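Long-range contact in isomaltodextranase (Arthrobacter globiformis, PDB 5AWO), which hydrolyses (1->6)-alpha-D-glucosidic linkages in polysaccharides, removing successive isomaltose units from the non-reducing ends of the chains: residues A[530-544]-A[597-609]. Sequence-based numbering, arbitrary orientation.
Sequences IRYRYANATGDTSTM and DKGAINLNWIELD
Strands 530-535 and 601-609 pair antiparallel from Ile530-Leu608 to Ala535-Asn602, their axes 4.6 Å apart at closest approach, and a classic beta bulge sets Asn604 and Trp605 together against Arg533. On one face of the sheet, Arg531 bends at chi3 (-66°) and turns its guanidinium edge to two acids. Its NE and NH2 converge on Glu607 OE1 from opposite faces of the carboxylate, whose plane stands 82° from the guanidinium. End-on, NH1 reaches Asp609 OD2 at 2.9 Å in a nearly straight bond, and NH2 reaches Asp609 OD1 at 3.0 Å, an oxygen also hydrogen-bonded to Thr473. A leucine in place of Arg531 would probably leave Asp609, and one oxygen of Glu607, without a positive mate, although Arg475 would still hold Glu607 OE2. Next along this face, CB of Arg533 sits over the Trp605 six-membered ring, 3.5 Å from its centroid in a CH-pi contact, while Arg475 makes a cation-pi contact with the indole and Asp497 accepts from NE1. On the other face, Leu608 CD1 lies alongside Ile530 CB, and Ile606 CG2 packs 3.8 Å from Tyr532 CD2. Where the chain returns in strand 542-549, the Met544 methyl CE lies against Ile601, and Ser542 OG donates to Ala600 O at 2.8 Å. Thr543 OG1 takes the Lys598 N-H and donates to Asp597 OD1, 2.7 Å away, an oxygen that His561 also binds. Asn536 OD1 closes an Asx turn with Thr538 N in the connecting loop. Strand 542-549 belongs to a second antiparallel sheet, consistent with the beta-sandwich fold of the CBM35 carbohydrate-binding module.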
loop_
_atom_site.group_PDB
_atom_site.type_symbol
_atom_site.label_atom_id
_atom_site.label_comp_id
_atom_site.label_asym_id
_atom_site.label_seq_id
_atom_site.Cartn_x
_atom_site.Cartn_y
_atom_site.Cartn_z
ATOM N N ILE A 530 -23.928 -16.099 5.691
ATOM C CA ILE A 530 -22.527 -16.338 5.296
ATOM C C ILE A 530 -22.141 -17.818 5.320
ATOM O O ILE A 530 -22.632 -18.576 6.159
ATOM C CB ILE A 530 -21.558 -15.521 6.169
ATOM C CG1 ILE A 530 -20.102 -15.758 5.747
ATOM C CG2 ILE A 530 -21.718 -15.845 7.659
ATOM C CD1 ILE A 530 -19.171 -14.676 6.231
ATOM N N ARG A 531 -21.254 -18.222 4.405
ATOM C CA ARG A 531 -20.700 -19.573 4.362
ATOM C C ARG A 531 -19.171 -19.534 4.317
ATOM O O ARG A 531 -18.600 -18.607 3.742
ATOM C CB ARG A 531 -21.249 -20.354 3.164
ATOM C CG ARG A 531 -22.727 -20.735 3.283
ATOM C CD ARG A 531 -23.240 -21.482 2.056
ATOM N NE ARG A 531 -23.255 -20.657 0.845
ATOM C CZ ARG A 531 -24.116 -19.669 0.591
ATOM N NH1 ARG A 531 -25.088 -19.347 1.451
ATOM N NH2 ARG A 531 -24.005 -18.985 -0.551
ATOM N N TYR A 532 -18.529 -20.542 4.902
ATOM C CA TYR A 532 -17.067 -20.647 4.973
ATOM C C TYR A 532 -16.630 -22.027 4.476
ATOM O O TYR A 532 -16.950 -23.043 5.111
ATOM C CB TYR A 532 -16.581 -20.482 6.426
ATOM C CG TYR A 532 -17.140 -19.336 7.229
ATOM C CD1 TYR A 532 -18.375 -19.440 7.888
ATOM C CD2 TYR A 532 -16.408 -18.162 7.426
ATOM C CE1 TYR A 532 -18.863 -18.398 8.653
ATOM C CE2 TYR A 532 -16.898 -17.108 8.181
ATOM C CZ TYR A 532 -18.129 -17.219 8.811
ATOM O OH TYR A 532 -18.587 -16.156 9.561
ATOM N N ARG A 533 -15.926 -22.105 3.345
ATOM C CA ARG A 533 -15.386 -23.383 2.902
ATOM C C ARG A 533 -14.015 -23.560 3.521
ATOM O O ARG A 533 -13.132 -22.699 3.352
ATOM C CB ARG A 533 -15.321 -23.529 1.370
ATOM C CG ARG A 533 -15.016 -24.950 0.920
ATOM C CD ARG A 533 -15.200 -25.165 -0.575
ATOM N NE ARG A 533 -15.223 -26.590 -0.929
ATOM C CZ ARG A 533 -14.242 -27.286 -1.499
ATOM N NH1 ARG A 533 -13.086 -26.722 -1.843
ATOM N NH2 ARG A 533 -14.414 -28.570 -1.771
ATOM N N TYR A 534 -13.829 -24.677 4.215
ATOM C CA TYR A 534 -12.693 -24.863 5.104
ATOM C C TYR A 534 -12.230 -26.323 5.135
ATOM O O TYR A 534 -12.972 -27.226 4.729
ATOM C CB TYR A 534 -13.088 -24.432 6.530
ATOM C CG TYR A 534 -13.916 -25.491 7.237
ATOM C CD1 TYR A 534 -15.286 -25.586 7.020
ATOM C CD2 TYR A 534 -13.312 -26.429 8.061
ATOM C CE1 TYR A 534 -16.045 -26.573 7.641
ATOM C CE2 TYR A 534 -14.064 -27.422 8.680
ATOM C CZ TYR A 534 -15.421 -27.487 8.453
ATOM O OH TYR A 534 -16.171 -28.483 9.068
ATOM N N ALA A 535 -11.008 -26.545 5.603
ATOM C CA ALA A 535 -10.518 -27.877 5.995
ATOM C C ALA A 535 -10.110 -27.820 7.482
ATOM O O ALA A 535 -9.667 -26.776 7.979
ATOM C CB ALA A 535 -9.343 -28.305 5.146
ATOM N N ASN A 536 -10.286 -28.940 8.186
ATOM C CA ASN A 536 -9.879 -29.080 9.594
ATOM C C ASN A 536 -9.776 -30.554 9.951
ATOM O O ASN A 536 -10.800 -31.197 10.179
ATOM C CB ASN A 536 -10.892 -28.428 10.532
ATOM C CG ASN A 536 -10.697 -28.832 11.997
ATOM O OD1 ASN A 536 -9.621 -29.258 12.393
ATOM N ND2 ASN A 536 -11.738 -28.685 12.785
ATOM N N ALA A 537 -8.561 -31.068 9.959
ATOM C CA ALA A 537 -8.297 -32.451 10.359
ATOM C C ALA A 537 -7.459 -32.461 11.620
ATOM O O ALA A 537 -6.532 -33.239 11.734
ATOM C CB ALA A 537 -7.590 -33.208 9.248
ATOM N N THR A 538 -7.779 -31.569 12.551
ATOM C CA THR A 538 -7.093 -31.538 13.844
ATOM C C THR A 538 -7.549 -32.670 14.775
ATOM O O THR A 538 -6.907 -32.916 15.794
ATOM C CB THR A 538 -7.331 -30.226 14.594
ATOM O OG1 THR A 538 -8.730 -30.006 14.750
ATOM C CG2 THR A 538 -6.675 -29.041 13.837
ATOM N N GLY A 539 -8.665 -33.309 14.440
ATOM C CA GLY A 539 -9.239 -34.375 15.280
ATOM C C GLY A 539 -10.330 -33.885 16.213
ATOM O O GLY A 539 -10.827 -34.648 17.043
ATOM N N ASP A 540 -10.710 -32.616 16.096
ATOM C CA ASP A 540 -11.703 -32.009 16.970
ATOM C C ASP A 540 -12.245 -30.738 16.311
ATOM O O ASP A 540 -11.659 -30.240 15.334
ATOM C CB ASP A 540 -11.055 -31.696 18.329
ATOM C CG ASP A 540 -12.056 -31.628 19.483
ATOM O OD1 ASP A 540 -13.283 -31.541 19.268
ATOM O OD2 ASP A 540 -11.589 -31.620 20.640
ATOM N N THR A 541 -13.375 -30.243 16.803
ATOM C CA THR A 541 -13.919 -28.966 16.361
ATOM C C THR A 541 -12.837 -27.890 16.529
ATOM O O THR A 541 -12.112 -27.856 17.536
ATOM C CB THR A 541 -15.193 -28.575 17.148
ATOM O OG1 THR A 541 -16.220 -29.557 16.933
ATOM C CG2 THR A 541 -15.728 -27.219 16.716
ATOM N N SER A 542 -12.694 -27.049 15.512
ATOM C CA SER A 542 -11.840 -25.868 15.614
ATOM C C SER A 542 -12.722 -24.625 15.658
ATOM O O SER A 542 -13.882 -24.662 15.262
ATOM C CB SER A 542 -10.896 -25.800 14.425
ATOM O OG SER A 542 -9.975 -26.858 14.420
ATOM N N THR A 543 -12.187 -23.510 16.143
ATOM C CA THR A 543 -12.949 -22.271 16.116
ATOM C C THR A 543 -12.095 -21.154 15.519
ATOM O O THR A 543 -10.879 -21.205 15.586
ATOM C CB THR A 543 -13.513 -21.854 17.498
ATOM O OG1 THR A 543 -12.474 -21.378 18.363
ATOM C CG2 THR A 543 -14.236 -23.041 18.161
ATOM N N MET A 544 -12.771 -20.178 14.940
ATOM C CA MET A 544 -12.141 -18.917 14.517
ATOM C C MET A 544 -12.969 -17.760 15.007
ATOM O O MET A 544 -14.191 -17.876 15.145
ATOM C CB MET A 544 -12.042 -18.837 12.981
ATOM C CG MET A 544 -11.203 -19.928 12.376
ATOM S SD MET A 544 -9.427 -19.768 12.641
ATOM C CE MET A 544 -8.887 -21.451 12.904
ATOM N N ASP A 597 -9.159 -19.250 20.691
ATOM C CA ASP A 597 -9.727 -20.139 19.696
ATOM C C ASP A 597 -9.118 -21.522 19.835
ATOM O O ASP A 597 -8.018 -21.697 20.354
ATOM C CB ASP A 597 -9.551 -19.592 18.265
ATOM C CG ASP A 597 -10.587 -18.542 17.907
ATOM O OD1 ASP A 597 -11.814 -18.802 17.989
ATOM O OD2 ASP A 597 -10.185 -17.414 17.537
ATOM N N LYS A 598 -9.855 -22.506 19.345
ATOM C CA LYS A 598 -9.463 -23.896 19.430
ATOM C C LYS A 598 -9.027 -24.410 18.065
ATOM O O LYS A 598 -9.693 -24.164 17.068
ATOM C CB LYS A 598 -10.650 -24.729 19.927
ATOM C CG LYS A 598 -10.331 -26.195 20.157
ATOM C CD LYS A 598 -11.527 -26.918 20.768
ATOM C CE LYS A 598 -11.157 -28.331 21.188
ATOM N NZ LYS A 598 -12.348 -29.089 21.671
ATOM N N GLY A 599 -7.912 -25.119 18.036
ATOM C CA GLY A 599 -7.469 -25.858 16.869
ATOM C C GLY A 599 -6.905 -25.024 15.726
ATOM O O GLY A 599 -6.112 -24.097 15.940
ATOM N N ALA A 600 -7.313 -25.384 14.510
ATOM C CA ALA A 600 -6.841 -24.727 13.292
ATOM C C ALA A 600 -7.789 -25.042 12.132
ATOM O O ALA A 600 -8.488 -26.059 12.148
ATOM C CB ALA A 600 -5.443 -25.200 12.965
ATOM N N ILE A 601 -7.818 -24.172 11.120
ATOM C CA ILE A 601 -8.475 -24.489 9.856
ATOM C C ILE A 601 -7.619 -23.997 8.720
ATOM O O ILE A 601 -6.751 -23.147 8.909
ATOM C CB ILE A 601 -9.873 -23.854 9.666
ATOM C CG1 ILE A 601 -9.793 -22.341 9.365
ATOM C CG2 ILE A 601 -10.782 -24.168 10.851
ATOM C CD1 ILE A 601 -11.132 -21.713 9.011
ATOM N N ASN A 602 -7.894 -24.533 7.542
ATOM C CA ASN A 602 -7.453 -23.911 6.280
ATOM C C ASN A 602 -8.697 -23.319 5.648
ATOM O O ASN A 602 -9.764 -23.932 5.685
ATOM C CB ASN A 602 -6.806 -24.924 5.370
ATOM C CG ASN A 602 -5.461 -25.399 5.889
ATOM O OD1 ASN A 602 -4.765 -24.667 6.586
ATOM N ND2 ASN A 602 -5.080 -26.626 5.545
ATOM N N LEU A 603 -8.594 -22.122 5.074
ATOM C CA LEU A 603 -9.756 -21.432 4.562
ATOM C C LEU A 603 -9.658 -21.271 3.053
ATOM O O LEU A 603 -8.678 -20.714 2.555
ATOM C CB LEU A 603 -9.917 -20.060 5.221
ATOM C CG LEU A 603 -11.167 -19.283 4.841
ATOM C CD1 LEU A 603 -12.433 -19.924 5.422
ATOM C CD2 LEU A 603 -11.058 -17.842 5.285
ATOM N N ASN A 604 -10.683 -21.740 2.338
ATOM C CA ASN A 604 -10.748 -21.618 0.878
ATOM C C ASN A 604 -11.484 -20.372 0.429
ATOM O O ASN A 604 -10.977 -19.620 -0.411
ATOM C CB ASN A 604 -11.431 -22.854 0.306
ATOM C CG ASN A 604 -11.203 -23.027 -1.183
ATOM O OD1 ASN A 604 -10.363 -22.358 -1.827
ATOM N ND2 ASN A 604 -11.923 -23.944 -1.736
ATOM N N TRP A 605 -12.672 -20.122 0.963
ATOM C CA TRP A 605 -13.453 -18.970 0.591
ATOM C C TRP A 605 -14.538 -18.663 1.586
ATOM O O TRP A 605 -14.835 -19.504 2.455
ATOM C CB TRP A 605 -14.034 -19.108 -0.825
ATOM C CG TRP A 605 -14.812 -20.384 -1.219
ATOM C CD1 TRP A 605 -14.417 -21.304 -2.116
ATOM C CD2 TRP A 605 -16.137 -20.787 -0.795
ATOM N NE1 TRP A 605 -15.390 -22.282 -2.290
ATOM C CE2 TRP A 605 -16.451 -21.976 -1.485
ATOM C CE3 TRP A 605 -17.077 -20.258 0.092
ATOM C CZ2 TRP A 605 -17.668 -22.659 -1.293
ATOM C CZ3 TRP A 605 -18.289 -20.944 0.279
ATOM C CH2 TRP A 605 -18.559 -22.122 -0.415
ATOM N N ILE A 606 -15.073 -17.457 1.524
ATOM C CA ILE A 606 -16.371 -17.155 2.113
ATOM C C ILE A 606 -17.376 -16.851 0.999
ATOM O O ILE A 606 -17.005 -16.462 -0.117
ATOM C CB ILE A 606 -16.347 -16.010 3.157
ATOM C CG1 ILE A 606 -16.040 -14.650 2.512
ATOM C CG2 ILE A 606 -15.352 -16.312 4.272
ATOM C CD1 ILE A 606 -16.283 -13.497 3.446
ATOM N N GLU A 607 -18.650 -17.069 1.299
ATOM C CA GLU A 607 -19.748 -16.685 0.422
ATOM C C GLU A 607 -20.762 -15.893 1.203
ATOM O O GLU A 607 -21.041 -16.213 2.370
ATOM C CB GLU A 607 -20.401 -17.903 -0.210
ATOM C CG GLU A 607 -19.721 -18.355 -1.478
ATOM C CD GLU A 607 -20.425 -19.501 -2.151
ATOM O OE1 GLU A 607 -21.541 -19.872 -1.684
ATOM O OE2 GLU A 607 -19.872 -20.020 -3.142
ATOM N N LEU A 608 -21.278 -14.836 0.587
ATOM C CA LEU A 608 -22.358 -14.051 1.156
ATOM C C LEU A 608 -23.542 -14.108 0.212
ATOM O O LEU A 608 -23.374 -14.225 -1.011
ATOM C CB LEU A 608 -21.945 -12.595 1.361
ATOM C CG LEU A 608 -21.099 -12.247 2.578
ATOM C CD1 LEU A 608 -21.900 -12.459 3.864
ATOM C CD2 LEU A 608 -19.799 -13.041 2.593
ATOM N N ASP A 609 -24.742 -14.045 0.794
ATOM C CA ASP A 609 -25.982 -13.867 0.044
ATOM C C ASP A 609 -26.520 -12.485 0.365
ATOM O O ASP A 609 -27.141 -12.284 1.404
ATOM C CB ASP A 609 -27.008 -14.932 0.434
ATOM C CG ASP A 609 -26.540 -16.340 0.140
ATOM O OD1 ASP A 609 -25.703 -16.544 -0.768
ATOM O OD2 ASP A 609 -27.021 -17.262 0.818
#